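Local coordinates for putative sugar binding protein (Bacteroides vulgatus ATCC 8482, PDB 3KEZ), which probably binds sugars at the outer membrane as a calcium-containing member of the SusD family, at residues 94-97 against 98-101. Sequence-based numbering, arbitrary orientation.
Sequences LILM and NVDK
The C-terminal end of helix 80-96, in the helical starch-binding-associated region of this SusD-family protein, shows how carbonyls of a last helical turn are served by both backbone and side-chain donors. The side chain of N98 serves L94: its ND2 reaches the carbonyl O of L94 at 2.9 Å, nearly straight at 169°, with the donor in the carbonyl plane and the acceptor close to the plane of the amide. With CG lying beside the backbone N (chi1 -77°), the amide is swung back over the last turn, where L94 CD1 also approaches ND2. Shortened to an alanine, this position would probably leave the L94 carbonyl without its side-chain donor and the chain after the helix less firmly tied to it. I95 O takes two backbone donors, N98 N and V99 N, the latter at 2.8 Å. Beside them I95 CG2 packs on V99 CB at 4.2 Å, while I95 itself sits against helix 20-34. The carbonyl O of L96 accepts from two waters that bridge it to D100. One of them also accepts from D100 N; the other donates to D100 OD2 at 2.8 Å, an oxygen that further pairs with K116 of helix 109-134. The extended chain of K101 passes the M97 carbonyl, with CE 3.4 Å from M97 O.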
loop_
_atom_site.group_PDB
_atom_site.type_symbol
_atom_site.label_atom_id
_atom_site.label_comp_id
_atom_site.label_asym_id
_atom_site.label_seq_id
_atom_site.Cartn_x
_atom_site.Cartn_y
_atom_site.Cartn_z
ATOM N N LEU A 94 -11.711 -0.416 -19.793
ATOM C CA LEU A 94 -11.507 -0.732 -21.209
ATOM C C LEU A 94 -11.301 -2.227 -21.389
ATOM O O LEU A 94 -11.952 -2.850 -22.252
ATOM C CB LEU A 94 -10.319 0.040 -21.794
ATOM C CG LEU A 94 -10.007 -0.214 -23.275
ATOM C CD1 LEU A 94 -11.183 0.190 -24.191
ATOM C CD2 LEU A 94 -8.732 0.506 -23.686
ATOM N N ILE A 95 -10.427 -2.812 -20.579
ATOM C CA ILE A 95 -10.176 -4.241 -20.664
ATOM C C ILE A 95 -11.450 -5.013 -20.334
ATOM O O ILE A 95 -11.846 -5.935 -21.058
ATOM C CB ILE A 95 -9.048 -4.708 -19.702
ATOM C CG1 ILE A 95 -7.694 -4.324 -20.265
ATOM C CG2 ILE A 95 -9.100 -6.260 -19.467
ATOM C CD1 ILE A 95 -6.525 -4.369 -19.215
ATOM N N LEU A 96 -12.080 -4.644 -19.228
ATOM C CA LEU A 96 -13.152 -5.476 -18.662
ATOM C C LEU A 96 -14.399 -5.457 -19.545
ATOM O O LEU A 96 -15.091 -6.465 -19.631
ATOM C CB LEU A 96 -13.444 -5.089 -17.202
ATOM C CG LEU A 96 -12.284 -5.496 -16.290
ATOM C CD1 LEU A 96 -12.429 -4.927 -14.891
ATOM C CD2 LEU A 96 -12.119 -7.076 -16.318
HETATM N N MSE A 97 -14.637 -4.343 -20.250
HETATM C CA MSE A 97 -15.776 -4.248 -21.134
HETATM C C MSE A 97 -15.561 -5.018 -22.446
HETATM O O MSE A 97 -16.503 -5.210 -23.225
HETATM C CB MSE A 97 -16.077 -2.773 -21.453
HETATM C CG MSE A 97 -16.553 -1.934 -20.282
HETATM SE SE MSE A 97 -16.615 -0.065 -20.819
HETATM C CE MSE A 97 -18.248 -0.108 -21.788
ATOM N N ASN A 98 -14.345 -5.477 -22.691
ATOM C CA ASN A 98 -14.012 -6.069 -23.982
ATOM C C ASN A 98 -13.509 -7.489 -23.914
ATOM O O ASN A 98 -13.787 -8.286 -24.809
ATOM C CB ASN A 98 -13.005 -5.170 -24.712
ATOM C CG ASN A 98 -13.667 -3.971 -25.320
ATOM O OD1 ASN A 98 -14.236 -4.051 -26.409
ATOM N ND2 ASN A 98 -13.646 -2.858 -24.606
ATOM N N VAL A 99 -12.828 -7.826 -22.825
ATOM C CA VAL A 99 -12.107 -9.071 -22.760
ATOM C C VAL A 99 -12.992 -10.293 -22.956
ATOM O O VAL A 99 -12.546 -11.274 -23.550
ATOM C CB VAL A 99 -11.278 -9.226 -21.436
ATOM C CG1 VAL A 99 -12.193 -9.273 -20.232
ATOM C CG2 VAL A 99 -10.421 -10.461 -21.521
ATOM N N ASP A 100 -14.218 -10.262 -22.450
ATOM C CA ASP A 100 -15.100 -11.439 -22.557
ATOM C C ASP A 100 -15.745 -11.574 -23.944
ATOM O O ASP A 100 -16.291 -12.603 -24.267
ATOM C CB ASP A 100 -16.188 -11.398 -21.480
ATOM C CG ASP A 100 -15.626 -11.546 -20.071
ATOM O OD1 ASP A 100 -14.593 -12.231 -19.900
ATOM O OD2 ASP A 100 -16.241 -10.998 -19.134
ATOM N N LYS A 101 -15.654 -10.536 -24.758
ATOM C CA LYS A 101 -16.205 -10.559 -26.095
ATOM C C LYS A 101 -15.237 -11.176 -27.084
ATOM O O LYS A 101 -15.654 -11.570 -28.171
ATOM C CB LYS A 101 -16.546 -9.151 -26.544
ATOM C CG LYS A 101 -17.590 -8.458 -25.653
ATOM C CD LYS A 101 -17.744 -6.985 -26.017
ATOM C CE LYS A 101 -18.924 -6.356 -25.299
ATOM N NZ LYS A 101 -19.489 -5.208 -26.074
HETATM O O HOH W 1 -15.295 -8.581 -18.023
HETATM O O HOH W 2 -16.017 -8.057 -21.751
#